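Local coordinates for HD-GYP domain-containing protein (Bdellovibrio bacteriovorus, PDB 3TM8), which is an unconventional HD-GYP protein that binds two iron ions and belongs to a class of phosphodiesterases acting on cyclic di-GMP, at residues V144-I147 and Q152-S155; Q106-I111 and M148-A153; Y205-S210 and K230-E235. All blocks are in the same frame, centred on the assembly; numbering follows the deposited sequence.

Interaction 1: residues V144-I147 and Q152-S155; sequences VNFI and QALS
Phe146 and Ala153 meet at the tight corner between two consecutive helices, 130-149 and 153-158. The inner side of the corner is tightly packed. Ala153 CB sits over one face of the Phe146 ring, 3.9 Å from the centroid and 23° off the ring normal, in a CH-pi contact displaced toward the rim; its nearest ring atom is Phe146 CE2, at 3.6 Å. Phe146 reaches this place because its CG lies anti to the backbone N (chi1 172°), and the ring also packs on Ile105 and Ile112 of helix 105-125. Ile147 adds the end of its longer branch, with CD1 at 4.0 Å from Ala153 CB.

Toward Leu154 the fit is looser. Ile147 CG2 comes no nearer than 4.4 Å to Leu154 CB, and Leu154 turns to Thr176 and Ala180 of helix 167-185. No direct hydrogen bond joins the two segments; a water bridges them instead. It accepts the N-H of Leu154, in the first turn of its helix, at 3.0 Å from Leu154 N, and lies 2.8 Å from Ile147 O.

Interaction 2: residues Q106-I111 and M148-A153; sequences QTRADI and MSNAQA
Asn150 OD1 receives Arg108 NH1 at 3.0 Å, the one direct hydrogen bond between 106-111 and 148-153. The bond is somewhat bent, with an N-H...O angle of 143°. NH1 stands well above the carbonyl plane of the amide rather than on a lone pair, while OD1 lies at the edge of the guanidinium, a little tilted from its plane. The two side chains cross at about a right angle, and their flat ends are turned 77° against each other, so the amide meets the guanidinium through its oxygen and does not lie flat on it.

A bend at the third torsion of Arg108 (chi3 58°) turns the guanidinium away from the line of the extended chain. Its remaining nitrogens are held by the region around helix 82-97: NE binds Ala96 O, and NH2 forms a salt bridge with Asp99 OD1. That same carboxylate oxygen also accepts Asn150 ND2, whose other partner is Phe146 O near the end of helix 130-149. Arg108 and Asn150 are therefore joined twice, once directly and once through Asp99.

On the same helix, Gln106 NE2 donates to Asp110 OD1, one turn on, at 3.1 Å, meeting the carboxylate from above its plane, and also bonds to Ala156 O of helix 153-158.

With all three guanidinium nitrogens engaged, the orientation of Arg108 is fixed by several partners, and Asp99 probably balances its charge. The network ties three parts of a helical region together through polar groups, although the direct contact is small and rests on one bond.

Interaction 3: residues Y205-S210 and K230-E235; sequences YGHHHS and KKHPIE. With FE (Fe (III) ion), chain E; PO4 (phosphate ion), chain C.
The imidazoles of His207 and His232 stack face to face, with centroids 3.6 Å apart and planes inclined by 23°. His207 NE2 lies over the centre of the His232 ring, whereas His232 CG is displaced toward the rim of the His207 ring. Both NE2 atoms point into the metal site. His232 NE2 binds an iron ion at 2.2 Å, and phosphate O4 binds the same ion at 2.1 Å. His207 does not touch the metal; its NE2 donates to O4 at 2.8 Å, with the oxygen at the ring edge and in plane, and it thus belongs to the shell that holds the anion. Asp204, His257, Glu258 and a water complete the coordination of this iron.

Further out, His232 CG sits between its backbone N and carbonyl carbon (chi1 83°), which folds the ring back over its own helix. Pro233 CD covers the face opposite His207, and ND1 is tied to Trp229 O, fixing the rotation of the ring. Trp229 also donates to the phosphate through NE1.

The backbones come close at Gly206, whose CA makes a C-H...O contact of 3.4 Å with His232 O. Two waters extend this seam: one takes Gly206 N and donates weakly to His232 O, and the other links Gly206 O, 2.9 Å away, to Glu235 OE1.

The phosphate, probably from the crystallisation liquor, binds a metal beside a second iron, with Asp204 shared by both, consistent with the phosphodiesterase site of HD-domain proteins, whose signature His-Asp pair is here His203 and Asp204.

How the interactions relate
Interactions 1 and 2 are two sides of one helical junction. Their centres are 5 Å apart, both use helix 130-149, their segments overlap at Gln152 and Ala153, and they touch where Phe146 CE1 packs at 3.7 Å from Arg108 NH2. The apolar corner of 144-147 with 152-155 thus adjoins the polar link from 106-111 to 148-153. Interaction 3 lies on the opposite side of the chain's centre, its own centre about 29 Å from that of interaction 1 and about 30 Å from that of interaction 2; the nearest atoms remain about 18 and 19 Å away. It alone contributes to the iron site, while the other two join helices at a distance from it.

Interaction 1: residues V144-I147 and Q152-S155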
ATOM      1  N   VAL A 144      -2.165 -11.509  -4.510  1.00  6.35           N
ATOM      2  CA  VAL A 144      -1.980 -12.701  -3.679  1.00  6.98           C
ATOM      3  C   VAL A 144      -1.298 -13.791  -4.510  1.00  6.34           C
ATOM      4  O   VAL A 144      -0.332 -14.424  -4.067  1.00  7.07           O
ATOM      5  CB  VAL A 144      -3.312 -13.250  -3.108  1.00  7.85           C
ATOM      6  CG1 VAL A 144      -3.099 -14.619  -2.436  1.00  9.16           C
ATOM      7  CG2 VAL A 144      -3.920 -12.262  -2.127  1.00  8.51           C
ATOM      8  N   ASN A 145      -1.791 -14.010  -5.725  1.00  7.19           N
ATOM      9  CA  ASN A 145      -1.216 -15.049  -6.564  1.00  7.64           C
ATOM     10  C   ASN A 145       0.236 -14.773  -6.926  1.00  6.93           C
ATOM     11  O   ASN A 145       1.055 -15.689  -6.951  1.00  9.09           O
ATOM     12  CB  ASN A 145      -2.060 -15.289  -7.812  1.00  7.90           C
ATOM     13  CG  ASN A 145      -1.518 -16.417  -8.652  1.00  9.65           C
ATOM     14  OD1 ASN A 145      -1.405 -17.547  -8.179  1.00 11.05           O
ATOM     15  ND2 ASN A 145      -1.174 -16.122  -9.900  1.00 10.82           N
ATOM     16  N   PHE A 146       0.555 -13.512  -7.205  1.00  7.52           N
ATOM     17  CA  PHE A 146       1.926 -13.129  -7.510  1.00  6.80           C
ATOM     18  C   PHE A 146       2.862 -13.437  -6.339  1.00  7.15           C
ATOM     19  O   PHE A 146       3.923 -14.042  -6.517  1.00  8.03           O
ATOM     20  CB  PHE A 146       1.968 -11.642  -7.871  1.00  6.99           C
ATOM     21  CG  PHE A 146       3.365 -11.071  -8.026  1.00  7.16           C
ATOM     22  CD1 PHE A 146       4.197 -11.481  -9.061  1.00  8.24           C
ATOM     23  CD2 PHE A 146       3.835 -10.105  -7.142  1.00  8.01           C
ATOM     24  CE1 PHE A 146       5.476 -10.947  -9.208  1.00  9.04           C
ATOM     25  CE2 PHE A 146       5.108  -9.568  -7.282  1.00  7.89           C
ATOM     26  CZ  PHE A 146       5.930  -9.987  -8.319  1.00  8.88           C
ATOM     27  N   ILE A 147       2.468 -13.019  -5.139  1.00  7.57           N
ATOM     28  CA  ILE A 147       3.291 -13.240  -3.958  1.00  8.22           C
ATOM     29  C   ILE A 147       3.416 -14.740  -3.637  1.00  8.37           C
ATOM     30  O   ILE A 147       4.493 -15.219  -3.269  1.00 10.00           O
ATOM     31  CB  ILE A 147       2.735 -12.481  -2.740  1.00  8.05           C
ATOM     32  CG1 ILE A 147       2.760 -10.962  -2.985  1.00  8.26           C
ATOM     33  CG2 ILE A 147       3.508 -12.860  -1.471  1.00  9.85           C
ATOM     34  CD1 ILE A 147       4.144 -10.370  -3.152  1.00  8.97           C
ATOM     35  N   GLN A 152      10.638 -15.194  -4.768  1.00 13.29           N
ATOM     36  CA  GLN A 152      11.304 -13.945  -4.408  1.00 12.60           C
ATOM     37  C   GLN A 152      10.440 -12.699  -4.535  1.00 10.87           C
ATOM     38  O   GLN A 152      10.942 -11.594  -4.357  1.00 11.35           O
ATOM     39  CB  GLN A 152      12.579 -13.761  -5.229  1.00 17.40           C
ATOM     40  CG  GLN A 152      13.629 -14.831  -4.964  1.00 21.54           C
ATOM     41  CD  GLN A 152      13.914 -15.019  -3.482  1.00 26.51           C
ATOM     42  OE1 GLN A 152      14.071 -16.146  -3.007  1.00 29.60           O
ATOM     43  NE2 GLN A 152      13.990 -13.915  -2.746  1.00 27.89           N
ATOM     44  N   ALA A 153       9.155 -12.858  -4.832  1.00  9.19           N
ATOM     45  CA  ALA A 153       8.286 -11.694  -4.993  1.00  9.15           C
ATOM     46  C   ALA A 153       8.201 -10.833  -3.733  1.00  9.16           C
ATOM     47  O   ALA A 153       8.350  -9.618  -3.809  1.00  8.90           O
ATOM     48  CB  ALA A 153       6.898 -12.105  -5.455  1.00  9.19           C
ATOM     49  N   LEU A 154       7.960 -11.447  -2.577  1.00  9.16           N
ATOM     50  CA  LEU A 154       7.846 -10.657  -1.354  1.00 10.29           C
ATOM     51  C   LEU A 154       9.133  -9.885  -1.097  1.00  9.58           C
ATOM     52  O   LEU A 154       9.096  -8.695  -0.774  1.00  9.12           O
ATOM     53  CB  LEU A 154       7.476 -11.514  -0.136  1.00 11.92           C
ATOM     54  CG  LEU A 154       7.346 -10.685   1.151  1.00 12.52           C
ATOM     55  CD1 LEU A 154       6.236 -11.215   2.032  1.00 12.90           C
ATOM     56  CD2 LEU A 154       8.671 -10.592   1.917  1.00 13.84           C
ATOM     57  N   SER A 155      10.277 -10.543  -1.254  1.00  9.79           N
ATOM     58  CA  SER A 155      11.550  -9.873  -1.014  0.50 10.49           C
ATOM     59  C   SER A 155      11.753  -8.707  -1.987  1.00  9.55           C
ATOM     60  O   SER A 155      12.221  -7.632  -1.589  1.00 10.50           O
ATOM     61  CB  SER A 155      12.717 -10.862  -1.091  0.50 12.63           C
ATOM     62  OG  SER A 155      12.773 -11.491  -2.357  0.50 14.78           O
TER
HETATM   63  O   HOH W   1       6.991 -14.261  -2.369  1.00 11.36           O

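Interaction 2: residues Q106-I111 and M148-A153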
ATOM      1  N   GLN A 106      12.661  -8.247  -9.788  1.00 10.53           N
ATOM      2  CA  GLN A 106      12.606  -6.887  -9.253  1.00 10.15           C
ATOM      3  C   GLN A 106      11.805  -5.965 -10.165  1.00 10.13           C
ATOM      4  O   GLN A 106      11.050  -5.110  -9.692  1.00 10.27           O
ATOM      5  CB  GLN A 106      13.997  -6.292  -9.002  1.00 10.27           C
ATOM      6  CG  GLN A 106      13.933  -4.958  -8.255  1.00 10.96           C
ATOM      7  CD  GLN A 106      13.365  -5.135  -6.860  1.00 10.48           C
ATOM      8  OE1 GLN A 106      13.942  -5.849  -6.044  1.00 12.63           O
ATOM      9  NE2 GLN A 106      12.209  -4.530  -6.597  1.00 10.05           N
ATOM     10  N   THR A 107      11.965  -6.138 -11.472  1.00  9.58           N
ATOM     11  CA  THR A 107      11.227  -5.321 -12.414  1.00  9.88           C
ATOM     12  C   THR A 107       9.739  -5.652 -12.369  1.00  9.04           C
ATOM     13  O   THR A 107       8.896  -4.761 -12.392  1.00  8.01           O
ATOM     14  CB  THR A 107      11.802  -5.450 -13.835  1.00 12.42           C
ATOM     15  OG1 THR A 107      13.177  -5.053 -13.803  1.00 16.52           O
ATOM     16  CG2 THR A 107      11.052  -4.560 -14.805  1.00 14.40           C
ATOM     17  N   ARG A 108       9.417  -6.939 -12.286  1.00  8.50           N
ATOM     18  CA  ARG A 108       8.024  -7.347 -12.138  1.00  8.14           C
ATOM     19  C   ARG A 108       7.419  -6.751 -10.863  1.00  6.50           C
ATOM     20  O   ARG A 108       6.309  -6.213 -10.886  1.00  6.74           O
ATOM     21  CB  ARG A 108       7.913  -8.870 -12.107  1.00  8.20           C
ATOM     22  CG  ARG A 108       8.429  -9.549 -13.373  1.00  8.98           C
ATOM     23  CD  ARG A 108       8.255 -11.061 -13.317  1.00 10.02           C
ATOM     24  NE  ARG A 108       6.855 -11.393 -13.114  1.00  8.57           N
ATOM     25  CZ  ARG A 108       6.416 -12.537 -12.597  1.00  8.52           C
ATOM     26  NH1 ARG A 108       7.271 -13.488 -12.246  1.00 11.10           N
ATOM     27  NH2 ARG A 108       5.111 -12.722 -12.432  1.00  9.36           N
ATOM     28  N   ALA A 109       8.155  -6.840  -9.756  1.00  7.06           N
ATOM     29  CA  ALA A 109       7.710  -6.292  -8.480  1.00  7.11           C
ATOM     30  C   ALA A 109       7.566  -4.775  -8.537  1.00  6.58           C
ATOM     31  O   ALA A 109       6.607  -4.230  -7.999  1.00  6.52           O
ATOM     32  CB  ALA A 109       8.655  -6.696  -7.374  1.00  8.40           C
ATOM     33  N   ASP A 110       8.507  -4.089  -9.185  1.00  6.78           N
ATOM     34  CA  ASP A 110       8.407  -2.630  -9.344  1.00  7.57           C
ATOM     35  C   ASP A 110       7.073  -2.273  -9.996  1.00  5.89           C
ATOM     36  O   ASP A 110       6.353  -1.385  -9.541  1.00  6.16           O
ATOM     37  CB  ASP A 110       9.529  -2.076 -10.224  1.00  9.65           C
ATOM     38  CG  ASP A 110      10.875  -1.979  -9.515  1.00 11.50           C
ATOM     39  OD1 ASP A 110      10.969  -2.277  -8.302  1.00 11.99           O
ATOM     40  OD2 ASP A 110      11.852  -1.577 -10.192  1.00 12.08           O
ATOM     41  N   ILE A 111       6.745  -2.965 -11.081  1.00  5.88           N
ATOM     42  CA  ILE A 111       5.511  -2.672 -11.786  1.00  5.26           C
ATOM     43  C   ILE A 111       4.291  -3.008 -10.936  1.00  5.29           C
ATOM     44  O   ILE A 111       3.372  -2.209 -10.806  1.00  5.60           O
ATOM     45  CB  ILE A 111       5.447  -3.417 -13.135  1.00  5.77           C
ATOM     46  CG1 ILE A 111       6.525  -2.881 -14.089  1.00  7.22           C
ATOM     47  CG2 ILE A 111       4.055  -3.295 -13.742  1.00  6.75           C
ATOM     48  CD1 ILE A 111       6.782  -3.784 -15.276  1.00  7.46           C
ATOM     49  N   MET A 148       2.328 -15.489  -3.807  1.00  8.13           N
ATOM     50  CA  MET A 148       2.310 -16.914  -3.456  0.50 10.06           C
ATOM     51  C   MET A 148       3.051 -17.781  -4.468  1.00 11.03           C
ATOM     52  O   MET A 148       3.570 -18.839  -4.123  1.00 14.39           O
ATOM     53  CB  MET A 148       0.872 -17.437  -3.329  0.50 12.55           C
ATOM     54  CG  MET A 148       0.112 -16.988  -2.090  0.50 15.02           C
ATOM     55  SD  MET A 148      -1.474 -17.845  -1.941  0.50 17.74           S
ATOM     56  CE  MET A 148      -0.950 -19.444  -1.318  0.50 18.42           C
ATOM     57  N   SER A 149       3.086 -17.341  -5.722  1.00  9.05           N
ATOM     58  CA  SER A 149       3.604 -18.185  -6.805  1.00 10.71           C
ATOM     59  C   SER A 149       5.044 -17.897  -7.207  1.00 11.84           C
ATOM     60  O   SER A 149       5.613 -18.607  -8.037  1.00 15.20           O
ATOM     61  CB  SER A 149       2.714 -18.072  -8.048  1.00 10.47           C
ATOM     62  OG  SER A 149       1.369 -18.401  -7.762  1.00 11.11           O
ATOM     63  N   ASN A 150       5.629 -16.848  -6.639  1.00 10.80           N
ATOM     64  CA  ASN A 150       6.991 -16.458  -6.970  1.00 10.81           C
ATOM     65  C   ASN A 150       7.805 -16.328  -5.701  1.00 11.89           C
ATOM     66  O   ASN A 150       7.556 -15.436  -4.900  1.00 12.70           O
ATOM     67  CB  ASN A 150       7.000 -15.127  -7.721  1.00 10.19           C
ATOM     68  CG  ASN A 150       6.347 -15.227  -9.076  1.00  9.03           C
ATOM     69  OD1 ASN A 150       6.998 -15.585 -10.068  1.00 11.28           O
ATOM     70  ND2 ASN A 150       5.052 -14.920  -9.136  1.00  9.40           N
ATOM     71  N   ALA A 151       8.769 -17.227  -5.524  1.00 13.67           N
ATOM     72  CA  ALA A 151       9.545 -17.313  -4.293  1.00 14.42           C
ATOM     73  C   ALA A 151      10.118 -15.977  -3.832  1.00 14.39           C
ATOM     74  O   ALA A 151      10.089 -15.663  -2.645  1.00 15.77           O
ATOM     75  CB  ALA A 151      10.656 -18.336  -4.446  1.00 17.36           C
ATOM     76  N   GLN A 152      10.638 -15.194  -4.768  1.00 13.29           N
ATOM     77  CA  GLN A 152      11.304 -13.945  -4.408  1.00 12.60           C
ATOM     78  C   GLN A 152      10.440 -12.699  -4.535  1.00 10.87           C
ATOM     79  O   GLN A 152      10.942 -11.594  -4.357  1.00 11.35           O
ATOM     80  CB  GLN A 152      12.579 -13.761  -5.229  1.00 17.40           C
ATOM     81  CG  GLN A 152      13.629 -14.831  -4.964  1.00 21.54           C
ATOM     82  CD  GLN A 152      13.914 -15.019  -3.482  1.00 26.51           C
ATOM     83  OE1 GLN A 152      14.071 -16.146  -3.007  1.00 29.60           O
ATOM     84  NE2 GLN A 152      13.990 -13.915  -2.746  1.00 27.89           N
ATOM     85  N   ALA A 153       9.155 -12.858  -4.832  1.00  9.19           N
ATOM     86  CA  ALA A 153       8.286 -11.694  -4.993  1.00  9.15           C
ATOM     87  C   ALA A 153       8.201 -10.833  -3.733  1.00  9.16           C
ATOM     88  O   ALA A 153       8.350  -9.618  -3.809  1.00  8.90           O
ATOM     89  CB  ALA A 153       6.898 -12.105  -5.455  1.00  9.19           C
TER

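Interaction 3: residues Y205-S210 and K230-E235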
ATOM      1  N   TYR A 205      -7.264   4.586   4.685  1.00  6.05           N
ATOM      2  CA  TYR A 205      -8.128   5.543   4.007  1.00  7.07           C
ATOM      3  C   TYR A 205      -8.439   6.771   4.878  1.00  6.51           C
ATOM      4  O   TYR A 205      -8.543   7.896   4.376  1.00  7.40           O
ATOM      5  CB  TYR A 205      -9.421   4.852   3.572  1.00  7.16           C
ATOM      6  CG  TYR A 205     -10.431   5.784   2.954  1.00  8.02           C
ATOM      7  CD1 TYR A 205     -10.077   6.657   1.926  1.00  7.80           C
ATOM      8  CD2 TYR A 205     -11.743   5.798   3.405  1.00 11.38           C
ATOM      9  CE1 TYR A 205     -11.020   7.510   1.358  1.00  8.89           C
ATOM     10  CE2 TYR A 205     -12.676   6.646   2.859  1.00 12.45           C
ATOM     11  CZ  TYR A 205     -12.315   7.499   1.838  1.00 10.21           C
ATOM     12  OH  TYR A 205     -13.271   8.328   1.315  1.00 12.14           O
ATOM     13  N   GLY A 206      -8.571   6.566   6.187  1.00  7.32           N
ATOM     14  CA  GLY A 206      -8.860   7.665   7.091  1.00  7.25           C
ATOM     15  C   GLY A 206      -7.816   8.769   7.108  1.00  7.28           C
ATOM     16  O   GLY A 206      -8.115   9.894   7.533  1.00  8.70           O
ATOM     17  N   HIS A 207      -6.595   8.456   6.680  1.00  6.06           N
ATOM     18  CA  HIS A 207      -5.532   9.462   6.625  1.00  6.15           C
ATOM     19  C   HIS A 207      -5.524  10.246   5.312  1.00  6.85           C
ATOM     20  O   HIS A 207      -4.724  11.159   5.162  1.00  8.12           O
ATOM     21  CB  HIS A 207      -4.133   8.838   6.767  1.00  7.12           C
ATOM     22  CG  HIS A 207      -3.805   8.293   8.124  1.00  6.65           C
ATOM     23  ND1 HIS A 207      -3.982   9.004   9.294  1.00  6.38           N
ATOM     24  CD2 HIS A 207      -3.215   7.126   8.480  1.00  6.75           C
ATOM     25  CE1 HIS A 207      -3.558   8.277  10.314  1.00  7.36           C
ATOM     26  NE2 HIS A 207      -3.080   7.136   9.847  1.00  7.52           N
ATOM     27  N   HIS A 208      -6.351   9.861   4.344  1.00  7.21           N
ATOM     28  CA  HIS A 208      -6.289  10.493   3.027  1.00  7.92           C
ATOM     29  C   HIS A 208      -6.583  11.981   3.156  1.00  9.49           C
ATOM     30  O   HIS A 208      -7.613  12.367   3.705  1.00  9.77           O
ATOM     31  CB  HIS A 208      -7.274   9.815   2.082  1.00  8.40           C
ATOM     32  CG  HIS A 208      -7.270  10.360   0.693  1.00  9.28           C
ATOM     33  ND1 HIS A 208      -6.197  10.230  -0.163  1.00  9.94           N
ATOM     34  CD2 HIS A 208      -8.234  10.997  -0.004  1.00  9.17           C
ATOM     35  CE1 HIS A 208      -6.497  10.783  -1.325  1.00  9.96           C
ATOM     36  NE2 HIS A 208      -7.731  11.250  -1.257  1.00 10.40           N
ATOM     37  N   HIS A 209      -5.663  12.802   2.643  1.00  9.27           N
ATOM     38  CA  HIS A 209      -5.725  14.266   2.737  1.00 11.59           C
ATOM     39  C   HIS A 209      -5.831  14.808   4.158  1.00 13.03           C
ATOM     40  O   HIS A 209      -6.397  15.877   4.389  1.00 16.78           O
ATOM     41  CB  HIS A 209      -6.789  14.836   1.799  1.00 12.53           C
ATOM     42  CG  HIS A 209      -6.326  14.923   0.380  1.00 11.92           C
ATOM     43  ND1 HIS A 209      -6.685  15.950  -0.463  1.00 12.66           N
ATOM     44  CD2 HIS A 209      -5.493  14.126  -0.332  1.00 13.77           C
ATOM     45  CE1 HIS A 209      -6.118  15.768  -1.643  1.00 14.24           C
ATOM     46  NE2 HIS A 209      -5.388  14.670  -1.589  1.00 15.41           N
ATOM     47  N   SER A 210      -5.249  14.076   5.103  1.00 12.31           N
ATOM     48  CA  SER A 210      -5.109  14.550   6.470  1.00 12.38           C
ATOM     49  C   SER A 210      -3.902  15.484   6.581  1.00 11.92           C
ATOM     50  O   SER A 210      -2.908  15.296   5.880  1.00 13.26           O
ATOM     51  CB  SER A 210      -4.917  13.357   7.403  1.00 12.81           C
ATOM     52  OG  SER A 210      -4.527  13.797   8.689  1.00 13.06           O
ATOM     53  N   LYS A 230      -5.793   9.360  16.298  1.00  9.27           N
ATOM     54  CA  LYS A 230      -6.728   8.379  16.846  1.00 10.40           C
ATOM     55  C   LYS A 230      -8.064   8.322  16.105  1.00 10.24           C
ATOM     56  O   LYS A 230      -8.764   7.313  16.169  1.00 11.28           O
ATOM     57  CB  LYS A 230      -6.966   8.611  18.341  1.00 11.84           C
ATOM     58  CG  LYS A 230      -5.781   8.211  19.206  1.00 13.41           C
ATOM     59  CD  LYS A 230      -6.050   8.466  20.682  1.00 16.46           C
ATOM     60  CE  LYS A 230      -4.836   8.114  21.526  1.00 18.35           C
ATOM     61  NZ  LYS A 230      -5.018   8.511  22.948  1.00 21.65           N
ATOM     62  N   LYS A 231      -8.424   9.405  15.423  1.00 10.19           N
ATOM     63  CA  LYS A 231      -9.690   9.452  14.691  1.00 11.57           C
ATOM     64  C   LYS A 231      -9.703   8.661  13.377  1.00  9.28           C
ATOM     65  O   LYS A 231     -10.774   8.338  12.859  1.00 10.92           O
ATOM     66  CB  LYS A 231     -10.076  10.903  14.398  1.00 14.79           C
ATOM     67  CG  LYS A 231     -10.315  11.750  15.643  1.00 19.37           C
ATOM     68  CD  LYS A 231     -10.636  13.195  15.273  1.00 23.46           C
ATOM     69  CE  LYS A 231     -11.204  13.982  16.450  1.00 26.04           C
ATOM     70  NZ  LYS A 231     -10.260  14.087  17.600  1.00 27.42           N
ATOM     71  N   HIS A 232      -8.534   8.365  12.816  1.00  8.47           N
ATOM     72  CA  HIS A 232      -8.518   7.889  11.425  1.00  8.16           C
ATOM     73  C   HIS A 232      -9.255   6.564  11.127  1.00  8.77           C
ATOM     74  O   HIS A 232      -9.920   6.458  10.096  1.00  9.07           O
ATOM     75  CB  HIS A 232      -7.109   7.942  10.798  1.00  8.06           C
ATOM     76  CG  HIS A 232      -6.237   6.771  11.122  1.00  7.07           C
ATOM     77  ND1 HIS A 232      -5.470   6.713  12.266  1.00  6.51           N
ATOM     78  CD2 HIS A 232      -5.962   5.642  10.426  1.00  6.46           C
ATOM     79  CE1 HIS A 232      -4.782   5.583  12.273  1.00  5.42           C
ATOM     80  NE2 HIS A 232      -5.070   4.911  11.173  1.00  5.32           N
ATOM     81  N   PRO A 233      -9.149   5.553  12.008  1.00  7.80           N
ATOM     82  CA  PRO A 233      -9.884   4.328  11.661  1.00  8.84           C
ATOM     83  C   PRO A 233     -11.389   4.547  11.761  1.00 10.24           C
ATOM     84  O   PRO A 233     -12.153   4.012  10.963  1.00 11.20           O
ATOM     85  CB  PRO A 233      -9.439   3.312  12.718  1.00  9.96           C
ATOM     86  CG  PRO A 233      -8.361   3.961  13.506  1.00 11.01           C
ATOM     87  CD  PRO A 233      -8.371   5.429  13.252  1.00  8.71           C
ATOM     88  N   ILE A 234     -11.801   5.334  12.747  1.00 11.32           N
ATOM     89  CA  ILE A 234     -13.212   5.615  12.971  1.00 14.41           C
ATOM     90  C   ILE A 234     -13.797   6.387  11.798  1.00 13.66           C
ATOM     91  O   ILE A 234     -14.835   6.011  11.248  1.00 13.91           O
ATOM     92  CB  ILE A 234     -13.417   6.410  14.281  1.00 18.34           C
ATOM     93  CG1 ILE A 234     -12.923   5.584  15.472  1.00 21.04           C
ATOM     94  CG2 ILE A 234     -14.882   6.795  14.450  1.00 19.96           C
ATOM     95  CD1 ILE A 234     -12.896   6.340  16.789  1.00 22.87           C
ATOM     96  N   GLU A 235     -13.117   7.461  11.406  1.00 14.20           N
ATOM     97  CA  GLU A 235     -13.563   8.279  10.286  1.00 15.07           C
ATOM     98  C   GLU A 235     -13.508   7.515   8.970  1.00 13.20           C
ATOM     99  O   GLU A 235     -14.430   7.595   8.157  1.00 15.23           O
ATOM    100  CB  GLU A 235     -12.745   9.565  10.193  1.00 18.19           C
ATOM    101  CG  GLU A 235     -13.071  10.562  11.289  1.00 20.96           C
ATOM    102  CD  GLU A 235     -12.431  11.913  11.056  1.00 24.18           C
ATOM    103  OE1 GLU A 235     -11.609  12.028  10.124  1.00 24.96           O
ATOM    104  OE2 GLU A 235     -12.754  12.857  11.804  1.00 25.91           O
TER
HETATM  105 FE    FE E 903      -3.773   3.267  10.554  1.00  5.65          FE
HETATM  106  P   PO4 C 901      -0.739   4.257  10.960  1.00  7.47           P
HETATM  107  O1  PO4 C 901       0.072   5.481  11.299  1.00 11.70           O
HETATM  108  O2  PO4 C 901      -0.140   3.473   9.817  1.00  7.43           O
HETATM  109  O3  PO4 C 901      -0.731   3.261  12.143  1.00 10.37           O
HETATM  110  O4  PO4 C 901      -2.186   4.643  10.738  1.00  5.47           O
HETATM  111  O   HOH W   2      -8.389   4.355   7.991  1.00  8.51           O
HETATM  112  O   HOH W   3      -9.268  10.748  10.046  1.00 22.70           O
HETATM  113  O   HOH W   4      -2.538   1.862  10.094  1.00  5.37           O